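Histone-lysine N-methyltransferase SETMAR (Homo sapiens, PDB 3F2K) joins a histone H3 lysine methyltransferase to a mariner transposase domain that binds DNA, and acts in DNA double-strand break repair and replication fork restart. Local coordinates at residues Cys37-Ile42 / Arg133-Gln138; Glu99-Glu104 / Leu127-Ala132. One frame throughout, in Å; residues are numbered along the deposited sequence. Where two conformers were deposited one is given.

Contact 1 of 2, residues Cys37-Ile42 / Arg133-Gln138. With MG (magnesium ion), chain D.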
loop_
_atom_site.group_PDB
_atom_site.type_symbol
_atom_site.label_atom_id
_atom_site.label_comp_id
_atom_site.label_asym_id
_atom_site.label_seq_id
_atom_site.Cartn_x
_atom_site.Cartn_y
_atom_site.Cartn_z
ATOM N N CYS A 37 1.779 -0.044 1.285
ATOM C CA CYS A 37 1.375 -1.403 0.934
ATOM C C CYS A 37 -0.104 -1.564 1.071
ATOM O O CYS A 37 -0.765 -0.683 1.620
ATOM C CB CYS A 37 2.061 -2.392 1.870
ATOM S SG CYS A 37 1.473 -2.340 3.556
ATOM N N ASP A 38 -0.575 -2.717 0.596
ATOM C CA ASP A 38 -1.928 -3.177 0.809
ATOM C C ASP A 38 -2.008 -4.619 0.342
ATOM O O ASP A 38 -1.194 -5.117 -0.479
ATOM C CB ASP A 38 -2.983 -2.302 0.056
ATOM C CG ASP A 38 -4.403 -2.421 0.679
ATOM O OD1 ASP A 38 -4.486 -2.852 1.858
ATOM O OD2 ASP A 38 -5.369 -2.072 -0.012
ATOM N N GLU A 39 -3.064 -5.237 0.808
ATOM C CA GLU A 39 -3.408 -6.632 0.474
ATOM C C GLU A 39 -4.554 -6.578 -0.543
ATOM O O GLU A 39 -5.462 -5.708 -0.487
ATOM C CB GLU A 39 -3.834 -7.371 1.758
ATOM C CG GLU A 39 -2.685 -7.718 2.777
ATOM C CD GLU A 39 -2.385 -6.563 3.775
ATOM O OE1 GLU A 39 -3.012 -5.500 3.687
ATOM O OE2 GLU A 39 -1.549 -6.788 4.676
ATOM N N LYS A 40 -4.523 -7.521 -1.474
ATOM C CA LYS A 40 -5.685 -7.733 -2.353
ATOM C C LYS A 40 -5.885 -9.226 -2.683
ATOM O O LYS A 40 -4.947 -9.944 -2.970
ATOM C CB LYS A 40 -5.500 -6.927 -3.660
ATOM C CG LYS A 40 -6.421 -7.281 -4.810
ATOM C CD LYS A 40 -6.238 -6.325 -5.956
ATOM C CE LYS A 40 -7.086 -6.757 -7.146
ATOM N NZ LYS A 40 -8.431 -6.279 -6.768
ATOM N N TRP A 41 -7.132 -9.673 -2.640
ATOM C CA TRP A 41 -7.475 -10.964 -3.270
ATOM C C TRP A 41 -7.609 -10.884 -4.806
ATOM O O TRP A 41 -8.467 -10.142 -5.357
ATOM C CB TRP A 41 -8.770 -11.536 -2.627
ATOM C CG TRP A 41 -8.583 -11.939 -1.200
ATOM C CD1 TRP A 41 -8.892 -11.206 -0.101
ATOM C CD2 TRP A 41 -7.967 -13.151 -0.719
ATOM N NE1 TRP A 41 -8.527 -11.886 1.033
ATOM C CE2 TRP A 41 -7.971 -13.088 0.684
ATOM C CE3 TRP A 41 -7.440 -14.288 -1.342
ATOM C CZ2 TRP A 41 -7.450 -14.133 1.492
ATOM C CZ3 TRP A 41 -6.924 -15.320 -0.557
ATOM C CH2 TRP A 41 -6.913 -15.228 0.846
ATOM N N ILE A 42 -6.769 -11.652 -5.482
ATOM C CA ILE A 42 -6.769 -11.725 -6.934
ATOM C C ILE A 42 -7.595 -13.011 -7.277
ATOM O O ILE A 42 -7.199 -14.114 -6.910
ATOM C CB ILE A 42 -5.406 -11.917 -7.504
ATOM C CG1 ILE A 42 -4.564 -10.632 -7.350
ATOM C CG2 ILE A 42 -5.510 -12.379 -9.044
ATOM C CD1 ILE A 42 -3.187 -10.737 -7.947
ATOM N N ARG A 133 -6.101 -5.758 11.023
ATOM C CA ARG A 133 -5.641 -6.125 12.379
ATOM C C ARG A 133 -4.132 -6.485 12.487
ATOM O O ARG A 133 -3.468 -5.994 13.406
ATOM C CB ARG A 133 -6.497 -7.238 12.970
ATOM C CG ARG A 133 -7.966 -6.770 13.074
ATOM C CD ARG A 133 -8.748 -7.759 13.903
ATOM N NE ARG A 133 -8.110 -7.913 15.212
ATOM C CZ ARG A 133 -8.687 -8.512 16.254
ATOM N NH1 ARG A 133 -9.935 -8.987 16.110
ATOM N NH2 ARG A 133 -8.020 -8.629 17.418
ATOM N N PRO A 134 -3.609 -7.249 11.548
ATOM C CA PRO A 134 -2.186 -7.566 11.677
ATOM C C PRO A 134 -1.247 -6.351 11.623
ATOM O O PRO A 134 -0.092 -6.419 12.134
ATOM C CB PRO A 134 -1.922 -8.401 10.443
ATOM C CG PRO A 134 -3.268 -9.088 10.176
ATOM C CD PRO A 134 -4.187 -7.898 10.337
ATOM N N HIS A 135 -1.712 -5.276 10.964
ATOM C CA HIS A 135 -0.881 -4.093 10.707
ATOM C C HIS A 135 -0.656 -3.323 11.961
ATOM O O HIS A 135 0.329 -2.540 12.106
ATOM C CB HIS A 135 -1.610 -3.163 9.697
ATOM C CG HIS A 135 -1.672 -3.713 8.281
ATOM N ND1 HIS A 135 -2.138 -2.955 7.222
ATOM C CD2 HIS A 135 -1.417 -4.937 7.777
ATOM C CE1 HIS A 135 -2.111 -3.676 6.118
ATOM N NE2 HIS A 135 -1.713 -4.899 6.423
ATOM N N VAL A 136 -1.568 -3.498 12.913
ATOM C CA VAL A 136 -1.621 -2.632 14.072
ATOM C C VAL A 136 -1.427 -3.421 15.415
ATOM O O VAL A 136 -1.588 -2.845 16.470
ATOM C CB VAL A 136 -2.908 -1.694 14.088
ATOM C CG1 VAL A 136 -2.902 -0.781 12.782
ATOM C CG2 VAL A 136 -4.202 -2.482 14.205
ATOM N N ALA A 137 -1.080 -4.692 15.301
ATOM C CA ALA A 137 -0.906 -5.565 16.470
ATOM C C ALA A 137 0.601 -5.814 16.685
ATOM O O ALA A 137 1.418 -5.393 15.871
ATOM C CB ALA A 137 -1.612 -6.867 16.226
ATOM N N GLN A 138 0.928 -6.418 17.823
ATOM C CA GLN A 138 2.244 -6.988 18.029
ATOM C C GLN A 138 2.210 -8.388 17.339
ATOM O O GLN A 138 1.146 -9.104 17.364
ATOM C CB GLN A 138 2.503 -7.103 19.540
ATOM C CG GLN A 138 2.693 -5.808 20.294
ATOM C CD GLN A 138 3.864 -4.935 19.810
ATOM O OE1 GLN A 138 4.622 -5.317 18.885
ATOM N NE2 GLN A 138 4.022 -3.745 20.472
HETATM MG MG MG D . -6.320 -3.182 3.020
HETATM O O HOH W 1 -7.389 -1.897 1.583
HETATM O O HOH W 2 -5.225 -4.331 4.485
HETATM O O HOH W 3 -6.586 -4.890 1.942
HETATM O O HOH W 4 -8.106 -3.582 4.163
#

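Contact 2 of 2, residues Glu99-Glu104 / Leu127-Ala132. With MG (magnesium ion), chain D.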
loop_
_atom_site.group_PDB
_atom_site.type_symbol
_atom_site.label_atom_id
_atom_site.label_comp_id
_atom_site.label_asym_id
_atom_site.label_seq_id
_atom_site.Cartn_x
_atom_site.Cartn_y
_atom_site.Cartn_z
ATOM N N GLU A 99 2.133 -11.969 13.198
ATOM C CA GLU A 99 3.417 -12.669 13.202
ATOM C C GLU A 99 3.940 -12.763 11.761
ATOM O O GLU A 99 5.110 -12.483 11.481
ATOM C CB GLU A 99 3.337 -14.079 13.875
ATOM C CG GLU A 99 3.208 -13.963 15.396
ATOM C CD GLU A 99 1.737 -13.841 15.873
ATOM O OE1 GLU A 99 0.776 -13.820 15.048
ATOM O OE2 GLU A 99 1.518 -13.850 17.082
ATOM N N LYS A 100 3.069 -13.150 10.862
ATOM C CA LYS A 100 3.425 -13.302 9.440
ATOM C C LYS A 100 3.775 -11.908 8.878
ATOM O O LYS A 100 4.691 -11.780 8.086
ATOM C CB LYS A 100 2.198 -13.882 8.697
ATOM C CG LYS A 100 2.299 -13.899 7.164
ATOM C CD LYS A 100 3.644 -14.459 6.821
ATOM C CE LYS A 100 3.557 -15.432 5.695
ATOM N NZ LYS A 100 3.873 -14.700 4.427
ATOM N N TYR A 101 2.936 -10.928 9.183
ATOM C CA TYR A 101 3.151 -9.555 8.617
ATOM C C TYR A 101 4.469 -8.991 9.127
ATOM O O TYR A 101 5.187 -8.334 8.321
ATOM C CB TYR A 101 2.003 -8.667 8.979
ATOM C CG TYR A 101 1.930 -7.358 8.279
ATOM C CD1 TYR A 101 1.551 -7.297 6.923
ATOM C CD2 TYR A 101 2.174 -6.176 8.978
ATOM C CE1 TYR A 101 1.392 -6.095 6.283
ATOM C CE2 TYR A 101 2.045 -4.906 8.323
ATOM C CZ TYR A 101 1.642 -4.902 6.976
ATOM O OH TYR A 101 1.499 -3.678 6.302
ATOM N N ALA A 102 4.824 -9.258 10.396
ATOM C CA ALA A 102 6.158 -8.857 10.910
ATOM C C ALA A 102 7.356 -9.444 10.110
ATOM O O ALA A 102 8.318 -8.706 9.795
ATOM C CB ALA A 102 6.294 -9.114 12.458
ATOM N N GLN A 103 7.263 -10.735 9.759
ATOM C CA GLN A 103 8.283 -11.420 8.962
ATOM C C GLN A 103 8.324 -10.829 7.558
ATOM O O GLN A 103 9.397 -10.635 6.985
ATOM C CB GLN A 103 8.018 -12.925 8.925
ATOM C CG GLN A 103 8.288 -13.554 10.283
ATOM C CD GLN A 103 9.718 -13.216 10.800
ATOM O OE1 GLN A 103 9.897 -12.673 11.912
ATOM N NE2 GLN A 103 10.728 -13.469 9.949
ATOM N N GLU A 104 7.157 -10.449 7.034
ATOM C CA GLU A 104 7.103 -9.819 5.720
ATOM C C GLU A 104 7.770 -8.448 5.709
ATOM O O GLU A 104 8.461 -8.091 4.734
ATOM C CB GLU A 104 5.639 -9.710 5.281
ATOM C CG GLU A 104 5.087 -11.109 4.790
ATOM C CD GLU A 104 5.829 -11.742 3.576
ATOM O OE1 GLU A 104 6.223 -11.051 2.612
ATOM O OE2 GLU A 104 5.985 -12.993 3.563
ATOM N N LEU A 127 6.064 4.192 7.013
ATOM C CA LEU A 127 5.169 3.213 6.393
ATOM C C LEU A 127 3.746 3.775 6.391
ATOM O O LEU A 127 3.268 4.300 7.436
ATOM C CB LEU A 127 5.230 1.882 7.171
ATOM C CG LEU A 127 4.276 0.844 6.649
ATOM C CD1 LEU A 127 4.600 0.429 5.165
ATOM C CD2 LEU A 127 4.383 -0.376 7.567
ATOM N N LEU A 128 3.086 3.687 5.215
ATOM C CA LEU A 128 1.654 4.046 5.086
ATOM C C LEU A 128 0.917 2.759 4.763
ATOM O O LEU A 128 1.082 2.165 3.707
ATOM C CB LEU A 128 1.519 4.984 3.880
ATOM C CG LEU A 128 0.116 5.510 3.488
ATOM C CD1 LEU A 128 -0.751 5.744 4.615
ATOM C CD2 LEU A 128 0.369 6.735 2.448
ATOM N N HIS A 129 0.096 2.339 5.714
ATOM C CA HIS A 129 -0.681 1.153 5.553
ATOM C C HIS A 129 -1.999 1.310 6.343
ATOM O O HIS A 129 -2.113 2.147 7.228
ATOM C CB HIS A 129 0.117 -0.152 5.926
ATOM C CG HIS A 129 0.492 -0.358 7.368
ATOM N ND1 HIS A 129 0.432 0.589 8.379
ATOM C CD2 HIS A 129 1.039 -1.464 7.947
ATOM C CE1 HIS A 129 0.892 0.061 9.505
ATOM N NE2 HIS A 129 1.247 -1.183 9.270
ATOM N N ASP A 130 -2.965 0.480 6.004
ATOM C CA ASP A 130 -4.302 0.632 6.586
ATOM C C ASP A 130 -4.386 -0.082 7.937
ATOM O O ASP A 130 -3.386 -0.642 8.426
ATOM C CB ASP A 130 -5.412 0.264 5.563
ATOM C CG ASP A 130 -5.446 -1.211 5.193
ATOM O OD1 ASP A 130 -4.974 -2.080 5.973
ATOM O OD2 ASP A 130 -6.021 -1.531 4.103
ATOM N N ASN A 131 -5.542 -0.003 8.580
ATOM C CA ASN A 131 -5.644 -0.536 9.932
ATOM C C ASN A 131 -6.082 -1.990 10.042
ATOM O O ASN A 131 -6.659 -2.381 11.076
ATOM C CB ASN A 131 -6.566 0.377 10.720
ATOM C CG ASN A 131 -8.038 0.166 10.364
ATOM O OD1 ASN A 131 -8.399 -0.631 9.463
ATOM N ND2 ASN A 131 -8.903 0.826 11.113
ATOM N N ALA A 132 -5.855 -2.788 9.006
ATOM C CA ALA A 132 -6.086 -4.241 9.068
ATOM C C ALA A 132 -5.473 -4.775 10.381
ATOM O O ALA A 132 -4.431 -4.272 10.826
ATOM C CB ALA A 132 -5.519 -4.976 7.867
HETATM MG MG MG D . -6.320 -3.182 3.020
HETATM O O HOH W 2 -5.225 -4.331 4.485
HETATM O O HOH W 4 -8.106 -3.582 4.163
HETATM O O HOH W 3 -6.586 -4.890 1.942
HETATM O O HOH W 1 -7.389 -1.897 1.583
#

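Contact 1 of 2, residues Cys37-Ile42 / Arg133-Gln138
Glu39 and His135 come from opposite directions, the carboxylate at the edge of the imidazole, and their one bond shows how a carboxylate can tie a metal site to the scaffold beside it. His135 NE2 donates to Glu39 OE2 at 2.6 Å, almost straight at 175°; the bond uses the syn lone pair of Glu39 OE2, and that oxygen lies in the imidazole plane. Carboxylate and ring are nearly coplanar. A bend at chi2 (87°) turns the Glu39 chain toward the ring. This side is tightly packed: Tyr101 stacks on His135, whose ND1 is bound by the carbonyl of Asp130, so both ring nitrogens are engaged.

The other side is watery. Asp38 OD1 binds the magnesium ion at 2.2 Å, Asp130 supplies the second protein ligand, and four waters complete six-fold coordination. Glu39 OE1 accepts from one of these waters at 2.6 Å, while the backbone O of Glu39 accepts from another. With an alanine here, His135 NE2 would probably lose its acceptor and the first of those waters its second-shell partner. The carboxylate thus works in two directions, one oxygen holding the imidazole and the other probably orienting a water ligand of the metal, which makes Glu39 a second-shell residue of the magnesium site.

Contact 2 of 2, residues Glu99-Glu104 / Leu127-Ala132
Tyr101 reaches from its helix to the side chain of His129, and the two rings meet rim to rim, neither lying over the face of the other. Their planes differ by 21° and their centroids are 5.8 Å apart. Tyr101 CE2 lies at the imidazole edge, 3.6 Å from His129 CD2; the closer approach of the tyrosine hydroxyl is doubtful in the model. The pair illustrates how side-chain torsions let a helix reach past its own surface. In Tyr101 the ring carbon CG stands opposite the backbone N (chi1 -168°), sending the phenol outward from the helix. His129 and Asp130 both take a different position, with CG lodged between the backbone N and the carbonyl carbon (chi1 68° in both), yet their alternating directions along the chain give them different tasks. The imidazole of His129 turns to the helix, with Leu127 CD2 3.5 Å above one face of the His129 ring, toward its rim, whereas the carboxylate of Asp130 turns to the metal.

Asp130 OD2 binds the magnesium ion at 2.0 Å. Asp130 OD1 takes a bond from a metal-bound water at 2.7 Å, and Ala132 N donates to the same oxygen from above the carboxylate plane. This Asx turn probably limits rotation of the metal ligand. Back on the helix, one turn is bridged by Lys100 NZ and Glu104 OE2, a salt bridge of 2.8 Å.

Around the pair, the ring of His135 stacks on Tyr101 and meets that of His129, Trp78 of strand 72-80 meets the Tyr101 ring, and Cys37 of strand 34-43 touches both aromatic side chains. Leu127 also packs on Leu144 of helix 140-147, whose Thr140 touches Tyr101; helices 98-115 and 140-147 thus lie side by side against the same face of the sheet.

The two contacts lie with their centres only about 5 Å apart. Along the chain the order is 37-42, 99-104, 127-132, 133-138, so contact 2 is nested within the loop that contact 1 closes, and its second segment runs straight into that of contact 1. Both use the mixed sheet, where strands 34-43 and 126-128 are parallel neighbours; Asp38 on the first and Asp130 just beyond the end of the second bind the same magnesium ion. This is the RNase H-like arrangement of DDE-type transposases. Asn165, whose ND2 is hydrogen-bonded to Asp38 OD2, is probably the asparagine that replaces the third acidic residue, consistent with a domain that keeps some nuclease activity but no longer transposes.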